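Local coordinates for cAMP factor (Mobiluncus curtisii, PDB 6JLC), which is probably a secreted pore-forming toxin with co-haemolytic (CAMP) activity, represented here by the C-terminal part of the protein, an all-helical CAMP factor module, at residues T49-T52 and Q53-V57; I117-V121 and Y122-D126; D148-T151 and I152-D156; A199-V203 and A204-A208. One frame throughout, in Å; residues are numbered along the deposited sequence.

Interaction 1: residues T49-T52 and Q53-V57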
loop_
_atom_site.group_PDB
_atom_site.type_symbol
_atom_site.label_atom_id
_atom_site.label_comp_id
_atom_site.label_asym_id
_atom_site.label_seq_id
_atom_site.Cartn_x
_atom_site.Cartn_y
_atom_site.Cartn_z
ATOM N N THR A 49 0.253 -17.969 2.420
ATOM C CA THR A 49 0.674 -18.948 3.409
ATOM C C THR A 49 0.524 -20.370 2.892
ATOM O O THR A 49 1.422 -21.200 3.073
ATOM C CB THR A 49 -0.132 -18.735 4.688
ATOM O OG1 THR A 49 0.150 -17.420 5.184
ATOM C CG2 THR A 49 0.266 -19.755 5.732
ATOM N N GLU A 50 -0.604 -20.676 2.249
ATOM C CA GLU A 50 -0.773 -22.010 1.685
ATOM C C GLU A 50 0.277 -22.279 0.618
ATOM O O GLU A 50 0.798 -23.396 0.516
ATOM C CB GLU A 50 -2.183 -22.156 1.098
ATOM C CG GLU A 50 -3.254 -22.127 2.158
ATOM C CD GLU A 50 -4.665 -22.194 1.596
ATOM O OE1 GLU A 50 -4.841 -22.179 0.354
ATOM O OE2 GLU A 50 -5.601 -22.252 2.416
ATOM N N LEU A 51 0.586 -21.266 -0.194
ATOM C CA LEU A 51 1.550 -21.447 -1.272
ATOM C C LEU A 51 2.954 -21.712 -0.719
ATOM O O LEU A 51 3.649 -22.629 -1.177
ATOM C CB LEU A 51 1.525 -20.212 -2.180
ATOM C CG LEU A 51 2.257 -20.221 -3.511
ATOM C CD1 LEU A 51 1.808 -21.407 -4.328
ATOM C CD2 LEU A 51 1.974 -18.916 -4.253
ATOM N N THR A 52 3.375 -20.957 0.294
ATOM C CA THR A 52 4.720 -21.185 0.812
ATOM C C THR A 52 4.799 -22.500 1.577
ATOM O O THR A 52 5.853 -23.142 1.588
ATOM C CB THR A 52 5.174 -20.006 1.681
ATOM O OG1 THR A 52 4.255 -19.811 2.749
ATOM C CG2 THR A 52 5.252 -18.712 0.855
ATOM N N GLN A 53 3.695 -22.939 2.189
ATOM C CA GLN A 53 3.686 -24.249 2.838
ATOM C C GLN A 53 3.846 -25.365 1.815
ATOM O O GLN A 53 4.557 -26.348 2.061
ATOM C CB GLN A 53 2.391 -24.437 3.638
ATOM C CG GLN A 53 2.433 -23.799 5.030
ATOM C CD GLN A 53 1.051 -23.545 5.625
ATOM O OE1 GLN A 53 0.020 -23.804 4.993
ATOM N NE2 GLN A 53 1.028 -23.028 6.852
ATOM N N SER A 54 3.188 -25.237 0.662
ATOM C CA SER A 54 3.364 -26.225 -0.393
ATOM C C SER A 54 4.782 -26.180 -0.945
ATOM O O SER A 54 5.373 -27.225 -1.251
ATOM C CB SER A 54 2.356 -25.992 -1.513
ATOM O OG SER A 54 2.481 -27.000 -2.495
ATOM N N LEU A 55 5.336 -24.976 -1.094
ATOM C CA LEU A 55 6.719 -24.857 -1.551
ATOM C C LEU A 55 7.693 -25.388 -0.510
ATOM O O LEU A 55 8.726 -25.976 -0.860
ATOM C CB LEU A 55 7.038 -23.402 -1.878
ATOM C CG LEU A 55 6.424 -22.872 -3.183
ATOM C CD1 LEU A 55 6.349 -21.358 -3.134
ATOM C CD2 LEU A 55 7.219 -23.328 -4.375
ATOM N N ALA A 56 7.394 -25.169 0.775
ATOM C CA ALA A 56 8.299 -25.612 1.830
ATOM C C ALA A 56 8.440 -27.124 1.828
ATOM O O ALA A 56 9.487 -27.656 2.227
ATOM C CB ALA A 56 7.814 -25.118 3.195
ATOM N N VAL A 57 7.400 -27.829 1.386
ATOM C CA VAL A 57 7.479 -29.278 1.268
ATOM C C VAL A 57 8.568 -29.665 0.279
ATOM O O VAL A 57 9.369 -30.572 0.538
ATOM C CB VAL A 57 6.104 -29.841 0.860
ATOM C CG1 VAL A 57 6.217 -31.287 0.453
ATOM C CG2 VAL A 57 5.109 -29.661 2.002
#

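Interaction 2: residues I117-V121 and Y122-D126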
loop_
_atom_site.group_PDB
_atom_site.type_symbol
_atom_site.label_atom_id
_atom_site.label_comp_id
_atom_site.label_asym_id
_atom_site.label_seq_id
_atom_site.Cartn_x
_atom_site.Cartn_y
_atom_site.Cartn_z
ATOM N N ILE A 117 -9.395 -22.584 -6.136
ATOM C CA ILE A 117 -8.925 -23.958 -6.283
ATOM C C ILE A 117 -9.074 -24.488 -7.707
ATOM O O ILE A 117 -8.464 -25.506 -8.044
ATOM C CB ILE A 117 -9.633 -24.891 -5.280
ATOM C CG1 ILE A 117 -11.153 -24.736 -5.412
ATOM C CG2 ILE A 117 -9.128 -24.600 -3.863
ATOM C CD1 ILE A 117 -11.894 -26.020 -5.380
ATOM N N GLY A 118 -9.837 -23.810 -8.566
ATOM C CA GLY A 118 -9.934 -24.198 -9.963
ATOM C C GLY A 118 -9.048 -23.425 -10.927
ATOM O O GLY A 118 -9.140 -23.639 -12.139
ATOM N N ALA A 119 -8.202 -22.519 -10.434
ATOM C CA ALA A 119 -7.393 -21.680 -11.315
ATOM C C ALA A 119 -6.478 -22.522 -12.198
ATOM O O ALA A 119 -5.899 -23.518 -11.746
ATOM C CB ALA A 119 -6.543 -20.701 -10.484
ATOM N N THR A 120 -6.347 -22.116 -13.460
ATOM C CA THR A 120 -5.429 -22.737 -14.406
ATOM C C THR A 120 -4.200 -21.859 -14.616
ATOM O O THR A 120 -4.193 -20.671 -14.281
ATOM C CB THR A 120 -6.099 -22.980 -15.757
ATOM O OG1 THR A 120 -6.396 -21.721 -16.381
ATOM C CG2 THR A 120 -7.377 -23.800 -15.596
ATOM N N VAL A 121 -3.151 -22.470 -15.186
ATOM C CA VAL A 121 -1.965 -21.706 -15.573
ATOM C C VAL A 121 -2.340 -20.564 -16.504
ATOM O O VAL A 121 -1.859 -19.437 -16.348
ATOM C CB VAL A 121 -0.916 -22.634 -16.215
ATOM C CG1 VAL A 121 0.221 -21.817 -16.812
ATOM C CG2 VAL A 121 -0.370 -23.591 -15.164
ATOM N N TYR A 122 -3.187 -20.838 -17.502
ATOM C CA TYR A 122 -3.593 -19.788 -18.434
ATOM C C TYR A 122 -4.252 -18.626 -17.699
ATOM O O TYR A 122 -3.960 -17.458 -17.982
ATOM C CB TYR A 122 -4.550 -20.357 -19.494
ATOM C CG TYR A 122 -3.926 -21.359 -20.442
ATOM C CD1 TYR A 122 -2.554 -21.396 -20.642
ATOM C CD2 TYR A 122 -4.717 -22.259 -21.157
ATOM C CE1 TYR A 122 -1.979 -22.301 -21.514
ATOM C CE2 TYR A 122 -4.149 -23.169 -22.034
ATOM C CZ TYR A 122 -2.777 -23.181 -22.209
ATOM O OH TYR A 122 -2.191 -24.077 -23.074
ATOM N N GLN A 123 -5.146 -18.930 -16.753
ATOM C CA GLN A 123 -5.885 -17.878 -16.065
ATOM C C GLN A 123 -4.964 -17.056 -15.181
ATOM O O GLN A 123 -5.064 -15.823 -15.137
ATOM C CB GLN A 123 -7.006 -18.484 -15.225
ATOM C CG GLN A 123 -8.110 -19.097 -16.059
ATOM C CD GLN A 123 -9.082 -19.892 -15.218
ATOM O OE1 GLN A 123 -8.728 -20.420 -14.157
ATOM N NE2 GLN A 123 -10.325 -19.996 -15.701
ATOM N N LEU A 124 -4.070 -17.731 -14.455
ATOM C CA LEU A 124 -3.134 -17.021 -13.597
ATOM C C LEU A 124 -2.197 -16.147 -14.418
ATOM O O LEU A 124 -1.903 -15.003 -14.039
ATOM C CB LEU A 124 -2.347 -18.029 -12.753
ATOM C CG LEU A 124 -3.199 -18.894 -11.820
ATOM C CD1 LEU A 124 -2.404 -20.095 -11.350
ATOM C CD2 LEU A 124 -3.704 -18.097 -10.615
ATOM N N ASN A 125 -1.695 -16.673 -15.541
ATOM C CA ASN A 125 -0.844 -15.870 -16.408
ATOM C C ASN A 125 -1.626 -14.707 -17.011
ATOM O O ASN A 125 -1.090 -13.603 -17.170
ATOM C CB ASN A 125 -0.245 -16.739 -17.521
ATOM C CG ASN A 125 0.861 -17.643 -17.013
ATOM O OD1 ASN A 125 1.443 -17.389 -15.960
ATOM N ND2 ASN A 125 1.168 -18.688 -17.765
ATOM N N ASP A 126 -2.899 -14.938 -17.350
ATOM C CA ASP A 126 -3.708 -13.847 -17.887
ATOM C C ASP A 126 -3.971 -12.779 -16.824
ATOM O O ASP A 126 -4.103 -11.593 -17.158
ATOM C CB ASP A 126 -5.017 -14.394 -18.460
ATOM C CG ASP A 126 -4.817 -15.115 -19.794
ATOM O OD1 ASP A 126 -3.719 -15.018 -20.385
ATOM O OD2 ASP A 126 -5.756 -15.791 -20.246
#

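Interaction 3: residues D148-T151 and I152-D156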
loop_
_atom_site.group_PDB
_atom_site.type_symbol
_atom_site.label_atom_id
_atom_site.label_comp_id
_atom_site.label_asym_id
_atom_site.label_seq_id
_atom_site.Cartn_x
_atom_site.Cartn_y
_atom_site.Cartn_z
ATOM N N ASP A 148 -11.023 19.150 -6.908
ATOM C CA ASP A 148 -11.738 17.896 -6.738
ATOM C C ASP A 148 -11.713 17.452 -5.276
ATOM O O ASP A 148 -10.864 17.869 -4.483
ATOM C CB ASP A 148 -11.132 16.787 -7.597
ATOM C CG ASP A 148 -11.412 16.957 -9.070
ATOM O OD1 ASP A 148 -12.354 17.700 -9.430
ATOM O OD2 ASP A 148 -10.677 16.341 -9.863
ATOM N N THR A 149 -12.663 16.594 -4.925
ATOM C CA THR A 149 -12.668 16.001 -3.595
ATOM C C THR A 149 -11.461 15.091 -3.442
ATOM O O THR A 149 -11.147 14.301 -4.341
ATOM C CB THR A 149 -13.956 15.210 -3.360
ATOM O OG1 THR A 149 -15.070 16.081 -3.558
ATOM C CG2 THR A 149 -14.009 14.664 -1.927
ATOM N N ALA A 150 -10.767 15.216 -2.312
ATOM C CA ALA A 150 -9.603 14.376 -2.083
ATOM C C ALA A 150 -10.018 12.912 -2.082
ATOM O O ALA A 150 -11.036 12.543 -1.485
ATOM C CB ALA A 150 -8.936 14.751 -0.757
ATOM N N THR A 151 -9.267 12.089 -2.810
ATOM C CA THR A 151 -9.440 10.652 -2.718
ATOM C C THR A 151 -8.854 10.158 -1.397
ATOM O O THR A 151 -8.186 10.896 -0.666
ATOM C CB THR A 151 -8.751 9.958 -3.886
ATOM O OG1 THR A 151 -7.343 10.252 -3.825
ATOM C CG2 THR A 151 -9.323 10.448 -5.224
ATOM N N ILE A 152 -9.094 8.883 -1.087
ATOM C CA ILE A 152 -8.476 8.329 0.116
ATOM C C ILE A 152 -6.957 8.292 -0.022
ATOM O O ILE A 152 -6.236 8.325 0.980
ATOM C CB ILE A 152 -9.038 6.931 0.417
ATOM C CG1 ILE A 152 -8.555 5.980 -0.656
ATOM C CG2 ILE A 152 -10.553 6.951 0.477
ATOM C CD1 ILE A 152 -8.110 4.742 -0.092
ATOM N N TYR A 153 -6.441 8.234 -1.256
ATOM C CA TYR A 153 -4.992 8.223 -1.449
ATOM C C TYR A 153 -4.373 9.567 -1.071
ATOM O O TYR A 153 -3.309 9.606 -0.448
ATOM C CB TYR A 153 -4.666 7.833 -2.895
ATOM C CG TYR A 153 -5.453 6.594 -3.236
ATOM C CD1 TYR A 153 -4.984 5.340 -2.865
ATOM C CD2 TYR A 153 -6.709 6.684 -3.829
ATOM C CE1 TYR A 153 -5.731 4.199 -3.123
ATOM C CE2 TYR A 153 -7.461 5.551 -4.084
ATOM C CZ TYR A 153 -6.962 4.311 -3.733
ATOM O OH TYR A 153 -7.705 3.178 -3.997
ATOM N N VAL A 154 -5.043 10.669 -1.411
ATOM C CA VAL A 154 -4.577 11.991 -0.989
ATOM C C VAL A 154 -4.742 12.153 0.520
ATOM O O VAL A 154 -3.854 12.676 1.205
ATOM C CB VAL A 154 -5.326 13.093 -1.768
ATOM C CG1 VAL A 154 -5.011 14.484 -1.190
ATOM C CG2 VAL A 154 -4.945 13.055 -3.238
ATOM N N LYS A 155 -5.893 11.732 1.052
ATOM C CA LYS A 155 -6.117 11.744 2.498
ATOM C C LYS A 155 -5.065 10.928 3.238
ATOM O O LYS A 155 -4.675 11.287 4.357
ATOM C CB LYS A 155 -7.513 11.205 2.817
ATOM C CG LYS A 155 -8.638 12.226 2.666
ATOM C CD LYS A 155 -8.517 13.334 3.706
ATOM C CE LYS A 155 -9.653 14.355 3.609
ATOM N NZ LYS A 155 -10.918 13.779 4.144
ATOM N N ASP A 156 -4.597 9.825 2.641
ATOM C CA ASP A 156 -3.552 9.040 3.292
ATOM C C ASP A 156 -2.229 9.795 3.342
ATOM O O ASP A 156 -1.474 9.639 4.305
ATOM C CB ASP A 156 -3.393 7.688 2.590
ATOM C CG ASP A 156 -4.605 6.763 2.811
ATOM O OD1 ASP A 156 -5.318 6.936 3.823
ATOM O OD2 ASP A 156 -4.857 5.866 1.972
#

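Interaction 4: residues A199-V203 and A204-A208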
loop_
_atom_site.group_PDB
_atom_site.type_symbol
_atom_site.label_atom_id
_atom_site.label_comp_id
_atom_site.label_asym_id
_atom_site.label_seq_id
_atom_site.Cartn_x
_atom_site.Cartn_y
_atom_site.Cartn_z
ATOM N N ALA A 199 -15.138 14.964 5.151
ATOM C CA ALA A 199 -15.344 14.045 4.033
ATOM C C ALA A 199 -15.303 14.752 2.686
ATOM O O ALA A 199 -14.976 14.126 1.672
ATOM C CB ALA A 199 -16.675 13.314 4.192
ATOM N N LYS A 200 -15.632 16.041 2.647
ATOM C CA LYS A 200 -15.680 16.790 1.401
ATOM C C LYS A 200 -14.465 17.687 1.215
ATOM O O LYS A 200 -14.498 18.599 0.381
ATOM C CB LYS A 200 -16.967 17.616 1.331
ATOM C CG LYS A 200 -18.221 16.783 1.094
ATOM C CD LYS A 200 -18.233 16.164 -0.302
ATOM C CE LYS A 200 -18.124 14.645 -0.239
ATOM N NZ LYS A 200 -18.432 14.001 -1.550
ATOM N N ALA A 201 -13.402 17.458 1.988
ATOM C CA ALA A 201 -12.174 18.220 1.810
ATOM C C ALA A 201 -11.655 18.052 0.390
ATOM O O ALA A 201 -11.665 16.950 -0.163
ATOM C CB ALA A 201 -11.111 17.766 2.811
ATOM N N THR A 202 -11.201 19.155 -0.200
ATOM C CA THR A 202 -10.626 19.108 -1.534
ATOM C C THR A 202 -9.165 18.687 -1.472
ATOM O O THR A 202 -8.517 18.743 -0.425
ATOM C CB THR A 202 -10.700 20.468 -2.218
ATOM O OG1 THR A 202 -9.962 21.419 -1.439
ATOM C CG2 THR A 202 -12.153 20.923 -2.375
ATOM N N VAL A 203 -8.646 18.276 -2.632
ATOM C CA VAL A 203 -7.210 18.032 -2.764
ATOM C C VAL A 203 -6.426 19.223 -2.236
ATOM O O VAL A 203 -5.500 19.076 -1.431
ATOM C CB VAL A 203 -6.853 17.728 -4.228
ATOM C CG1 VAL A 203 -5.335 17.677 -4.414
ATOM C CG2 VAL A 203 -7.515 16.412 -4.657
ATOM N N ALA A 204 -6.812 20.426 -2.660
ATOM C CA ALA A 204 -6.092 21.628 -2.250
ATOM C C ALA A 204 -6.128 21.817 -0.739
ATOM O O ALA A 204 -5.143 22.269 -0.141
ATOM C CB ALA A 204 -6.679 22.854 -2.947
ATOM N N GLU A 205 -7.264 21.522 -0.106
ATOM C CA GLU A 205 -7.330 21.665 1.345
ATOM C C GLU A 205 -6.381 20.687 2.034
ATOM O O GLU A 205 -5.780 21.014 3.061
ATOM C CB GLU A 205 -8.761 21.455 1.854
ATOM C CG GLU A 205 -9.744 22.589 1.557
ATOM C CD GLU A 205 -11.163 22.239 1.983
ATOM O OE1 GLU A 205 -11.806 21.403 1.313
ATOM O OE2 GLU A 205 -11.636 22.785 3.004
ATOM N N CYS A 206 -6.241 19.477 1.485
ATOM C CA CYS A 206 -5.322 18.507 2.074
ATOM C C CYS A 206 -3.871 18.940 1.873
ATOM O O CYS A 206 -3.069 18.899 2.817
ATOM C CB CYS A 206 -5.570 17.119 1.471
ATOM S SG CYS A 206 -7.183 16.418 1.906
ATOM N N ASP A 207 -3.519 19.365 0.650
ATOM C CA ASP A 207 -2.165 19.856 0.386
ATOM C C ASP A 207 -1.823 21.051 1.268
ATOM O O ASP A 207 -0.700 21.163 1.769
ATOM C CB ASP A 207 -2.006 20.252 -1.087
ATOM C CG ASP A 207 -2.023 19.058 -2.034
ATOM O OD1 ASP A 207 -1.748 17.921 -1.590
ATOM O OD2 ASP A 207 -2.310 19.273 -3.229
ATOM N N ALA A 208 -2.773 21.975 1.444
ATOM C CA ALA A 208 -2.520 23.129 2.306
ATOM C C ALA A 208 -2.315 22.708 3.757
ATOM O O ALA A 208 -1.463 23.271 4.457
ATOM C CB ALA A 208 -3.674 24.126 2.205
HETATM O O HOH W 1 -14.501 21.552 1.071
#

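Interaction 1: residues T49-T52 and Q53-V57
Ala56 N donates to Thr52 O at 2.7 Å, the shortest of four successive backbone bonds that link 49-52 to 53-57, each from a residue to the carbonyl four places earlier. Gln53 N holds Thr49 O at 3.0 Å, and Leu55 N holds Leu51 O at 2.9 Å. Beside this ladder the side chains of Thr49 and Gln53 run alongside each other in the same direction. The extended Gln53 chain brings NE2 to 3.5 Å from the Thr49 methyl CG2, a van der Waals touch between the amide nitrogen and the methyl. The hydroxyls turn back to the backbone one turn earlier: Thr49 OG1 bonds to Phe45 O, and Thr52 OG1, set between its own N and carbonyl carbon (chi1 58°), bonds to Ala48 O. On another side of the helix, Leu51 CG comes to 4.3 Å from Leu55 CD1. These two buried leucines meet Ile18 of helix 8-31, Leu51 also packs on Ile78, and Leu55 on Ile71 of helix 68-91. The pattern of polar residues at the surface and leucines one turn apart facing neighbouring helices is that of an amphipathic alpha helix in a helical bundle.

Interaction 2: residues I117-V121 and Y122-D126
A capping box starts helix 121-139, built from the N-cap Thr120 and Gln123 three residues on. Each side chain serves the other's backbone. Thr120 OG1 accepts from Gln123 N at 3.1 Å, while Gln123 OE1 accepts from Thr120 N at 3.0 Å. The threonine can do this because its hydroxyl sits between its own N and carbonyl carbon (chi1 67°), swung over the first turn. Gln123 CG stands beside its backbone N, and the chain beyond runs extended across the threonine, its CG passing Thr120 OG1 at 3.2 Å before OE1 accepts the Thr120 N-H, which approaches from out of the plane of the side-chain amide. The Gln123 N-H, in the first turn with no helical carbonyl before it, thus gains the Thr120 hydroxyl as acceptor. The regular ladder opens with Leu124 N to Thr120 O, 2.9 Å and almost straight at 169°. Val121 and Asn125 then lie alongside each other, methyl CG1 of Val121 against ND2 of Asn125 at 3.4 Å. Just before the cap, Ala119 CB touches Leu124 CD2 at 3.9 Å, the pair of positions that forms a hydrophobic staple around a capping box. Leu124 and Ala119 both face helix 68-91, where Arg74 touches both and Leu70 and Leu77 pack on Leu124. Arg113 of helix 97-114 lies against Gln123 and Leu124, so the first turn of helix 121-139 lies against helices 68-91 and 97-114.

Interaction 3: residues D148-T151 and I152-D156
With chi1 at 61°, Thr151 holds OG1 between its own N and carbonyl carbon, turned in over the first turn of helix 152-173, while chi1 of -49° and chi2 of -82° in Tyr153 bring the edge of the phenol ring up to that oxygen. Thr151 OG1 lies in the ring plane, 3.6 Å from Tyr153 CD2. As the N-cap acceptor, Thr151 OG1 also takes the N-H of Val154 N, but the bond is weak at 3.4 Å. A firmer link is Lys155 N to Thr151 O, 3.0 Å and nearly straight, the first full turn of the helix. Val154 spreads its two methyls over the preceding residues: Val154 CG2 comes to 3.7 Å from Thr151 OG1, and Val154 CG1 reaches Ala150 CB at 4.0 Å. Over one face of the Tyr153 ring, toward the rim, sits CG1 of Ile152. The far end of the tyrosine is fixed by other parts of the chain: OH bonds to Asp36, and the ring stacks with His100 and meets Trp37 obliquely. The Lys155 chain kinks twice, and its NZ is satisfied by the carbonyls of Trp196 and Lys198; a positive charge there probably suits the carbonyl-rich end of helix 179-197. Tyr153 and Thr151 face Gln97 of helix 97-114, whereas Ala150, Val154 and Lys155 pack on Cys206 of helix 203-222, with the loop carrying Ala201 against the lysine stem, so this helix start joins the two.

Interaction 4: residues A199-V203 and A204-A208
Glu205 OE1 is an unusually busy carboxylate oxygen, since Thr202 N reaches it at 2.8 Å on its anti side and a water donates to it at 2.7 Å. The same water donates to Lys200 O at 3.0 Å, tying the carboxylate to the loop before the helix. Thr202 OG1 is 3.3 Å from Glu205 OE1, at most a weak bond. In return Thr202 OG1 accepts from Glu205 N at 3.0 Å, which makes Thr202 the N-cap and completes a capping box. The two side chains run nearly perpendicular: the threonine hydroxyl points over the turn (chi1 60°), while the glutamate runs extended across it, Glu205 CG 3.2 Å from Thr202 OG1, and delivers OE1 to the peptide N-H of the cap residue. OE2 forms a salt bridge with Lys198, so both carboxylate oxygens are engaged and the negative charge at this helix start is probably partly balanced, and may also suit the helix dipole. Further on, Asp207 N bonds to Val203 O, almost straight at 172°, and the Asp207 carboxylate lies alongside Val203, with Asp207 OD2 3.6 Å from Val203 CG1; its OD1 is held by Tyr94. Ala201 and Cys206 lie against Lys155 of helix 152-173, and Cys206 also meets Val154. Val203 touches Tyr94 and Leu144, and backbone bonds of Ala201 with Ala150 and of Val203 with Asp148 join the loop after helix 179-197 and the start of helix 203-222 to the loop that leads into helix 152-173.

Along the chain the four contacts follow in numerical order, each wholly local to one helix or helix start. Interactions 1 and 2 share one end of the molecule, their centres about 18 Å apart and both packed on helix 68-91, without touching. Interactions 3 and 4 form a second pair, with centres only about 7 Å apart: Ala150 N meets Ala201 O and Asp148 O meets Val203 N, both at 2.9 Å, so two loops run beside each other before helices 152-173 and 203-222. The centres of interactions 1 and 3 are about 38 Å apart. The second pair thus lies where the last three helices join the first five, at the joint between two helical parts.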